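Local coordinates for ribosomal RNA small subunit methyltransferase E (Legionella pneumophila, PDB 5O95), which probably methylates N3 of a specific uridine in 16S ribosomal RNA, using S-adenosyl-L-methionine as the methyl donor, at residues Ser79-His84 with Tyr185-Pro190; Lys51-Ser56 with Ala70-Val75; Pro112-Arg117 with Pro156-Gln161. All blocks are in the same frame, centred on the assembly; numbering follows the deposited sequence. Where two conformers were deposited one is given.

Interaction 1: Ser79-His84 with Tyr185-Pro190; sequences SPLKIH and YPVQPP
K82 N donates to P190 O at 2.9 Å, nearly straight at 174°, in the one hydrogen bond that joins the two segments. P190 itself still belongs to the loop, and the bond leads from there into the pairing of strand 82-88 with strand 191-196. Beside it the aliphatic start of K82 passes the same oxygen, CG lying 3.6 Å from P190 O. The two methyls of L81 divide between the backbone of Q188 and the V187 side chain. CG stands opposite the backbone N (chi1 173°), and from there L81 CD1 reaches Q188 O at 3.5 Å while CD2 meets V187 CG1 at 4.1 Å. P80 adds a looser apolar touch, its CB 4.3 Å from P189 CG.

Behind this first shell, S79 fixes the turn that leads into the strand. S79 OG accepts from L81 N at 3.1 Å, an ST turn, and S79 O receives K82 NZ at 2.6 Å. The bend of the lysine chain at chi2 (-56°) folds the ammonium back over its own segment. S79 OG is also bonded to Q239, on the helix 227-242 whose L238 packs on V187. On the loop side, the peptide before P190 is cis, and P186 is the centre of an inverse gamma turn closed by V187 N and Y185 O. K82 and H84 continue the pairing to V192. The contact thus lies just before the pairing of strands 82-88 and 191-196, where the loop enters the parallel sheet of the SPOUT methyltransferase domain.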
loop_
_atom_site.group_PDB
_atom_site.type_symbol
_atom_site.label_atom_id
_atom_site.label_comp_id
_atom_site.label_asym_id
_atom_site.label_seq_id
_atom_site.Cartn_x
_atom_site.Cartn_y
_atom_site.Cartn_z
ATOM N N SER B 79 -6.647 16.839 3.060
ATOM C CA SER B 79 -7.573 16.671 1.961
ATOM C C SER B 79 -8.921 17.285 2.329
ATOM O O SER B 79 -9.344 17.203 3.490
ATOM C CB SER B 79 -7.787 15.185 1.685
ATOM O OG SER B 79 -8.835 15.026 0.747
ATOM N N PRO B 80 -9.600 17.903 1.366
ATOM C CA PRO B 80 -10.969 18.387 1.612
ATOM C C PRO B 80 -11.979 17.274 1.811
ATOM O O PRO B 80 -13.080 17.540 2.305
ATOM C CB PRO B 80 -11.285 19.200 0.348
ATOM C CG PRO B 80 -10.427 18.583 -0.701
ATOM C CD PRO B 80 -9.157 18.180 -0.016
ATOM N N LEU B 81 -11.669 16.047 1.399
ATOM C CA LEU B 81 -12.533 14.914 1.683
ATOM C C LEU B 81 -12.046 14.284 2.982
ATOM O O LEU B 81 -10.895 13.843 3.056
ATOM C CB LEU B 81 -12.444 13.902 0.535
ATOM C CG LEU B 81 -13.159 12.575 0.749
ATOM C CD1 LEU B 81 -14.676 12.774 0.674
ATOM C CD2 LEU B 81 -12.725 11.526 -0.303
ATOM N N LYS B 82 -12.894 14.285 4.018
ATOM C CA LYS B 82 -12.519 13.741 5.323
ATOM C C LYS B 82 -12.981 12.296 5.406
ATOM O O LYS B 82 -14.181 12.028 5.508
ATOM C CB LYS B 82 -13.168 14.552 6.442
ATOM C CG LYS B 82 -13.012 16.033 6.305
ATOM C CD LYS B 82 -11.574 16.423 6.193
ATOM C CE LYS B 82 -11.474 17.947 6.081
ATOM N NZ LYS B 82 -10.132 18.443 5.663
ATOM N N ILE B 83 -12.041 11.366 5.327
ATOM C CA ILE B 83 -12.356 9.941 5.365
ATOM C C ILE B 83 -12.165 9.463 6.794
ATOM O O ILE B 83 -11.121 9.721 7.405
ATOM C CB ILE B 83 -11.444 9.151 4.421
ATOM C CG1 ILE B 83 -11.516 9.736 3.000
ATOM C CG2 ILE B 83 -11.823 7.674 4.451
ATOM C CD1 ILE B 83 -10.554 9.065 2.029
ATOM N N HIS B 84 -13.170 8.780 7.325
ATOM C CA HIS B 84 -13.082 8.092 8.608
ATOM C C HIS B 84 -13.005 6.600 8.298
ATOM O O HIS B 84 -14.001 5.998 7.878
ATOM C CB HIS B 84 -14.307 8.396 9.459
ATOM C CG HIS B 84 -14.254 7.787 10.825
ATOM N ND1 HIS B 84 -15.231 8.005 11.768
ATOM C CD2 HIS B 84 -13.340 6.975 11.410
ATOM C CE1 HIS B 84 -14.924 7.355 12.879
ATOM N NE2 HIS B 84 -13.782 6.719 12.686
ATOM N N TYR B 185 -21.071 5.861 -6.511
ATOM C CA TYR B 185 -21.324 6.546 -5.254
ATOM C C TYR B 185 -20.857 7.991 -5.340
ATOM O O TYR B 185 -19.877 8.288 -6.029
ATOM C CB TYR B 185 -20.592 5.851 -4.099
ATOM C CG TYR B 185 -21.114 4.465 -3.831
ATOM C CD1 TYR B 185 -22.442 4.265 -3.471
ATOM C CD2 TYR B 185 -20.286 3.354 -3.945
ATOM C CE1 TYR B 185 -22.936 2.996 -3.237
ATOM C CE2 TYR B 185 -20.778 2.078 -3.712
ATOM C CZ TYR B 185 -22.096 1.914 -3.344
ATOM O OH TYR B 185 -22.595 0.651 -3.111
ATOM N N PRO B 186 -21.534 8.913 -4.639
ATOM C CA PRO B 186 -21.142 10.341 -4.635
ATOM C C PRO B 186 -19.948 10.598 -3.722
ATOM O O PRO B 186 -20.057 11.129 -2.603
ATOM C CB PRO B 186 -22.423 11.027 -4.148
ATOM C CG PRO B 186 -23.015 10.036 -3.190
ATOM C CD PRO B 186 -22.751 8.678 -3.839
ATOM N N VAL B 187 -18.766 10.198 -4.190
ATOM C CA VAL B 187 -17.531 10.374 -3.429
ATOM C C VAL B 187 -17.092 11.823 -3.611
ATOM O O VAL B 187 -16.515 12.194 -4.634
ATOM C CB VAL B 187 -16.443 9.383 -3.846
ATOM C CG1 VAL B 187 -15.217 9.573 -2.976
ATOM C CG2 VAL B 187 -16.956 7.939 -3.751
ATOM N N GLN B 188 -17.372 12.648 -2.609
ATOM C CA GLN B 188 -17.128 14.080 -2.654
ATOM C C GLN B 188 -17.192 14.599 -1.230
ATOM O O GLN B 188 -17.760 13.938 -0.354
ATOM C CB GLN B 188 -18.187 14.782 -3.508
ATOM C CG GLN B 188 -19.594 14.570 -3.009
ATOM C CD GLN B 188 -20.628 14.982 -4.032
ATOM O OE1 GLN B 188 -20.639 14.480 -5.157
ATOM N NE2 GLN B 188 -21.500 15.909 -3.652
ATOM N N PRO B 189 -16.602 15.758 -0.959
ATOM C CA PRO B 189 -16.702 16.335 0.378
ATOM C C PRO B 189 -18.160 16.505 0.768
ATOM O O PRO B 189 -19.027 16.658 -0.105
ATOM C CB PRO B 189 -16.003 17.694 0.221
ATOM C CG PRO B 189 -15.029 17.471 -0.879
ATOM C CD PRO B 189 -15.738 16.557 -1.847
ATOM N N PRO B 190 -18.474 16.534 2.075
ATOM C CA PRO B 190 -17.518 16.681 3.183
ATOM C C PRO B 190 -16.762 15.432 3.621
ATOM O O PRO B 190 -15.551 15.512 3.842
ATOM C CB PRO B 190 -18.397 17.174 4.342
ATOM C CG PRO B 190 -19.760 16.614 4.044
ATOM C CD PRO B 190 -19.876 16.566 2.532
#

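Interaction 2: Lys51-Ser56 with Ala70-Val75; sequences KEFTAS and ASVLEV
An antiparallel beta hairpin, made by strands 51-61 and 64-74, is fastened here at its open end, with a classic beta bulge at A70 and S71. The short strand axes run 158° apart and approach to 4.6 Å. E52 and L73 form a hydrogen-bonded pair: E52 N to L73 O and L73 N to E52 O both measure 2.8 Å. In the bulge, T54 O takes A70 N at 2.7 Å and S71 N only weakly, while T54 N donates to S71 O.

On the face bearing K51, F53, V72 and E74, both V72 methyls lie alongside the F53 ring; V72 CG1 is 3.5 Å from F53 CE2 and approaches obliquely. K51 and E74 run side by side without a charge contact, and K51 NZ instead forms a salt bridge with E14. On the opposite face, with T54, S71 and L73, E52 sets CG beside its backbone N (chi1 -78°), and the chain, extended from there, carries the carboxylate to V75, where E52 OE2 is 3.7 Å from V75 CG1. That oxygen is gripped by R77 and N148, which would favour a charged carboxylate.

Strand 42-46 flanks the hairpin on the 51-61 side: F53 and A55 bond through their backbones to L45 and L43, and the F53 side chain packs on L45.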
loop_
_atom_site.group_PDB
_atom_site.type_symbol
_atom_site.label_atom_id
_atom_site.label_comp_id
_atom_site.label_asym_id
_atom_site.label_seq_id
_atom_site.Cartn_x
_atom_site.Cartn_y
_atom_site.Cartn_z
ATOM N N LYS B 51 0.567 24.789 11.345
ATOM C CA LYS B 51 1.645 25.768 11.375
ATOM C C LYS B 51 2.979 25.038 11.329
ATOM O O LYS B 51 3.164 24.024 12.013
ATOM C CB LYS B 51 1.579 26.638 12.629
ATOM C CG LYS B 51 0.379 27.562 12.635
ATOM C CD LYS B 51 0.322 28.384 13.921
ATOM C CE LYS B 51 -0.973 29.168 14.002
ATOM N NZ LYS B 51 -1.066 29.904 15.291
ATOM N N GLU B 52 3.903 25.567 10.531
ATOM C CA GLU B 52 5.272 25.071 10.440
ATOM C C GLU B 52 6.204 26.120 11.029
ATOM O O GLU B 52 6.079 27.309 10.715
ATOM C CB GLU B 52 5.662 24.796 8.987
ATOM C CG GLU B 52 5.076 23.484 8.454
ATOM C CD GLU B 52 5.506 23.193 7.035
ATOM O OE1 GLU B 52 6.389 23.880 6.481
ATOM O OE2 GLU B 52 4.971 22.226 6.459
ATOM N N PHE B 53 7.131 25.677 11.881
ATOM C CA PHE B 53 8.068 26.558 12.573
ATOM C C PHE B 53 9.461 26.239 12.054
ATOM O O PHE B 53 9.972 25.137 12.257
ATOM C CB PHE B 53 7.961 26.336 14.078
ATOM C CG PHE B 53 6.579 26.581 14.615
ATOM C CD1 PHE B 53 5.624 25.558 14.591
ATOM C CD2 PHE B 53 6.233 27.827 15.144
ATOM C CE1 PHE B 53 4.338 25.784 15.049
ATOM C CE2 PHE B 53 4.949 28.068 15.599
ATOM C CZ PHE B 53 4.001 27.031 15.571
ATOM N N THR B 54 10.069 27.188 11.356
ATOM C CA THR B 54 11.427 26.983 10.877
ATOM C C THR B 54 12.364 27.218 12.040
ATOM O O THR B 54 12.301 28.272 12.687
ATOM C CB THR B 54 11.734 27.936 9.725
ATOM O OG1 THR B 54 10.824 27.687 8.655
ATOM C CG2 THR B 54 13.160 27.719 9.214
ATOM N N ALA B 55 13.215 26.241 12.329
ATOM C CA ALA B 55 14.008 26.277 13.544
ATOM C C ALA B 55 15.409 25.775 13.242
ATOM O O ALA B 55 15.661 25.130 12.224
ATOM C CB ALA B 55 13.385 25.439 14.676
ATOM N N SER B 56 16.322 26.093 14.140
ATOM C CA SER B 56 17.664 25.556 14.067
ATOM C C SER B 56 18.083 25.103 15.452
ATOM O O SER B 56 17.609 25.616 16.476
ATOM C CB SER B 56 18.655 26.563 13.511
ATOM O OG SER B 56 18.708 27.686 14.356
ATOM N N ALA B 70 12.902 30.475 14.159
ATOM C CA ALA B 70 13.185 31.640 13.322
ATOM C C ALA B 70 11.927 32.241 12.709
ATOM O O ALA B 70 11.809 33.472 12.611
ATOM C CB ALA B 70 14.155 31.255 12.205
ATOM N N SER B 71 10.989 31.411 12.266
ATOM C CA SER B 71 9.839 31.935 11.550
ATOM C C SER B 71 8.726 30.899 11.576
ATOM O O SER B 71 8.947 29.721 11.895
ATOM C CB SER B 71 10.203 32.344 10.123
ATOM O OG SER B 71 10.567 31.181 9.396
ATOM N N VAL B 72 7.510 31.374 11.311
ATOM C CA VAL B 72 6.291 30.573 11.385
ATOM C C VAL B 72 5.529 30.732 10.076
ATOM O O VAL B 72 5.469 31.833 9.522
ATOM C CB VAL B 72 5.404 31.015 12.570
ATOM C CG1 VAL B 72 4.243 30.031 12.762
ATOM C CG2 VAL B 72 6.224 31.120 13.838
ATOM N N LEU B 73 4.964 29.636 9.554
ATOM C CA LEU B 73 4.246 29.698 8.283
ATOM C C LEU B 73 3.026 28.799 8.374
ATOM O O LEU B 73 3.140 27.663 8.842
ATOM C CB LEU B 73 5.129 29.218 7.124
ATOM C CG LEU B 73 4.489 29.323 5.737
ATOM C CD1 LEU B 73 4.259 30.795 5.370
ATOM C CD2 LEU B 73 5.368 28.662 4.680
ATOM N N GLU B 74 1.867 29.293 7.956
ATOM C CA GLU B 74 0.679 28.448 7.908
ATOM C C GLU B 74 0.743 27.575 6.661
ATOM O O GLU B 74 0.864 28.090 5.539
ATOM C CB GLU B 74 -0.586 29.298 7.926
ATOM C CG GLU B 74 -0.606 30.215 9.146
ATOM C CD GLU B 74 -1.994 30.661 9.552
ATOM O OE1 GLU B 74 -2.959 30.350 8.827
ATOM O OE2 GLU B 74 -2.117 31.325 10.606
ATOM N N VAL B 75 0.681 26.253 6.860
ATOM C CA VAL B 75 0.807 25.293 5.763
ATOM C C VAL B 75 -0.158 24.134 6.019
ATOM O O VAL B 75 -0.067 23.452 7.049
ATOM C CB VAL B 75 2.240 24.746 5.602
ATOM C CG1 VAL B 75 2.317 23.782 4.400
ATOM C CG2 VAL B 75 3.265 25.846 5.468
#

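Interaction 3: Pro112-Arg117 with Pro156-Gln161; sequences PLITER and PVYLDQ
Strands 109-114 and 152-158 of a beta-alpha-beta unit, linked through helix 124-145, run parallel here, and the second strand passes directly into helix 159-165. V157 N to P112 O (3.2 Å) and I114 N to V157 O (3.0 Å) set the strand register. A weak bond from L159 N to I114 O carries the contact into the first turn of the helix, just past Y158 at the N-cap position.

P112 and P156 begin the side-chain contact, CB of P112 lying 3.9 Å from P156 CG; M127 and M131 of helix 124-145 pack on P156. L113 turns its CG opposite the backbone N (chi1 -167°), which lays CD1 against the backbone where the strand turns into the helix, 3.6 Å from V157 O and 3.8 Å from L159 CA, and puts CD2 beside L159 CD1. Both leucines also rest on I195 of strand 191-196.

I114 and Y158 occupy the other face of the sheet. Y158 places one face of its ring over I114 CB in a CH-pi contact: I114 CB stands 4.1 Å from the Y158 ring centroid, 20° off the normal. In I114, CG1 sits beside the backbone N (chi1 -53°) and CG2 anti to it, which puts that methyl at the ring, with I114 CG2 3.4 Å from Y158 CE2.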
loop_
_atom_site.group_PDB
_atom_site.type_symbol
_atom_site.label_atom_id
_atom_site.label_comp_id
_atom_site.label_asym_id
_atom_site.label_seq_id
_atom_site.Cartn_x
_atom_site.Cartn_y
_atom_site.Cartn_z
ATOM N N PRO B 112 -9.988 1.692 15.254
ATOM C CA PRO B 112 -9.796 0.235 15.261
ATOM C C PRO B 112 -11.137 -0.422 15.535
ATOM O O PRO B 112 -11.871 -0.016 16.429
ATOM C CB PRO B 112 -8.805 0.012 16.415
ATOM C CG PRO B 112 -8.157 1.381 16.643
ATOM C CD PRO B 112 -9.243 2.360 16.330
ATOM N N LEU B 113 -11.475 -1.423 14.725
ATOM C CA LEU B 113 -12.803 -2.006 14.731
ATOM C C LEU B 113 -12.723 -3.453 15.193
ATOM O O LEU B 113 -11.822 -4.192 14.793
ATOM C CB LEU B 113 -13.399 -1.944 13.320
ATOM C CG LEU B 113 -14.895 -2.218 13.169
ATOM C CD1 LEU B 113 -15.736 -1.182 13.932
ATOM C CD2 LEU B 113 -15.268 -2.241 11.698
ATOM N N ILE B 114 -13.669 -3.852 16.037
ATOM C CA ILE B 114 -13.813 -5.244 16.458
ATOM C C ILE B 114 -15.080 -5.767 15.817
ATOM O O ILE B 114 -16.154 -5.172 15.972
ATOM C CB ILE B 114 -13.865 -5.366 17.991
ATOM C CG1 ILE B 114 -12.657 -4.646 18.601
ATOM C CG2 ILE B 114 -13.896 -6.832 18.382
ATOM C CD1 ILE B 114 -12.810 -4.367 20.093
ATOM N N THR B 115 -14.948 -6.857 15.056
ATOM C CA THR B 115 -16.055 -7.496 14.376
ATOM C C THR B 115 -16.024 -8.977 14.711
ATOM O O THR B 115 -15.073 -9.477 15.322
ATOM C CB THR B 115 -15.990 -7.295 12.852
ATOM O OG1 THR B 115 -15.060 -8.223 12.284
ATOM C CG2 THR B 115 -15.559 -5.880 12.506
ATOM N N GLU B 116 -17.081 -9.673 14.282
ATOM C CA GLU B 116 -17.318 -11.045 14.722
ATOM C C GLU B 116 -16.228 -11.987 14.225
ATOM O O GLU B 116 -15.828 -12.915 14.940
ATOM C CB GLU B 116 -18.700 -11.492 14.250
ATOM C CG GLU B 116 -19.099 -12.902 14.652
ATOM C CD GLU B 116 -20.540 -13.231 14.280
ATOM O OE1 GLU B 116 -21.466 -12.585 14.819
ATOM O OE2 GLU B 116 -20.748 -14.129 13.438
ATOM N N ARG B 117 -15.705 -11.746 13.022
ATOM C CA ARG B 117 -14.747 -12.654 12.409
ATOM C C ARG B 117 -13.289 -12.212 12.539
ATOM O O ARG B 117 -12.428 -12.774 11.857
ATOM C CB ARG B 117 -15.113 -12.900 10.951
ATOM C CG ARG B 117 -16.513 -13.447 10.823
ATOM C CD ARG B 117 -16.815 -13.888 9.416
ATOM N NE ARG B 117 -18.104 -14.567 9.328
ATOM C CZ ARG B 117 -18.733 -14.778 8.176
ATOM N NH1 ARG B 117 -18.188 -14.342 7.045
ATOM N NH2 ARG B 117 -19.900 -15.414 8.149
ATOM N N PRO B 156 -10.935 1.962 20.146
ATOM C CA PRO B 156 -11.563 0.826 19.459
ATOM C C PRO B 156 -13.014 0.652 19.886
ATOM O O PRO B 156 -13.375 0.884 21.041
ATOM C CB PRO B 156 -10.708 -0.369 19.892
ATOM C CG PRO B 156 -9.378 0.227 20.234
ATOM C CD PRO B 156 -9.713 1.557 20.862
ATOM N N VAL B 157 -13.855 0.240 18.931
ATOM C CA VAL B 157 -15.258 -0.040 19.218
ATOM C C VAL B 157 -15.683 -1.264 18.421
ATOM O O VAL B 157 -15.065 -1.627 17.414
ATOM C CB VAL B 157 -16.214 1.136 18.899
ATOM C CG1 VAL B 157 -15.922 2.358 19.782
ATOM C CG2 VAL B 157 -16.176 1.495 17.425
ATOM N N TYR B 158 -16.762 -1.892 18.892
ATOM C CA TYR B 158 -17.389 -2.949 18.113
ATOM C C TYR B 158 -18.192 -2.361 16.959
ATOM O O TYR B 158 -18.571 -1.186 16.954
ATOM C CB TYR B 158 -18.306 -3.804 18.992
ATOM C CG TYR B 158 -17.560 -4.750 19.902
ATOM C CD1 TYR B 158 -17.080 -4.328 21.131
ATOM C CD2 TYR B 158 -17.321 -6.063 19.522
ATOM C CE1 TYR B 158 -16.386 -5.189 21.960
ATOM C CE2 TYR B 158 -16.634 -6.930 20.344
ATOM C CZ TYR B 158 -16.166 -6.488 21.559
ATOM O OH TYR B 158 -15.480 -7.351 22.380
ATOM N N LEU B 159 -18.465 -3.213 15.975
ATOM C CA LEU B 159 -19.121 -2.764 14.753
ATOM C C LEU B 159 -20.466 -2.101 15.042
ATOM O O LEU B 159 -20.829 -1.116 14.388
ATOM C CB LEU B 159 -19.297 -3.953 13.810
ATOM C CG LEU B 159 -20.041 -3.706 12.497
ATOM C CD1 LEU B 159 -19.164 -2.971 11.474
ATOM C CD2 LEU B 159 -20.542 -5.019 11.929
ATOM N N ASP B 160 -21.231 -2.631 16.000
ATOM C CA ASP B 160 -22.553 -2.066 16.247
ATOM C C ASP B 160 -22.464 -0.636 16.768
ATOM O O ASP B 160 -23.243 0.230 16.353
ATOM C CB ASP B 160 -23.383 -2.954 17.182
ATOM C CG ASP B 160 -22.748 -3.149 18.540
ATOM O OD1 ASP B 160 -21.556 -2.838 18.718
ATOM O OD2 ASP B 160 -23.459 -3.629 19.445
ATOM N N GLN B 161 -21.522 -0.367 17.676
ATOM C CA GLN B 161 -21.308 1.012 18.108
ATOM C C GLN B 161 -20.867 1.893 16.948
ATOM O O GLN B 161 -21.313 3.041 16.826
ATOM C CB GLN B 161 -20.284 1.077 19.240
ATOM C CG GLN B 161 -20.067 2.492 19.735
ATOM C CD GLN B 161 -19.245 2.563 21.003
ATOM O OE1 GLN B 161 -18.722 1.557 21.478
ATOM N NE2 GLN B 161 -19.120 3.766 21.556
#

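Overall arrangement
Interactions 1 and 3 both reach the same parallel sheet, in which strands 82-88 and 109-114 are neighbours; their centres are 23 Å apart and their nearest atoms about 7 Å. Along the chain, interaction 3 is nested inside the loop closed by interaction 1. Interaction 2 lies in the separate mixed sheet, its centre 29 Å from that of interaction 1 and 40 Å from that of interaction 3, and V75 and S79 are separated by a short linker. Interactions 1 and 3 lie near residues seen to bind S-adenosyl-L-methionine, although this chain carries no cofactor in the model: the T115 side chain is about 5 Å from G197, and the V187 side chain about 9 Å from that of L220. Interaction 2 is remote from them.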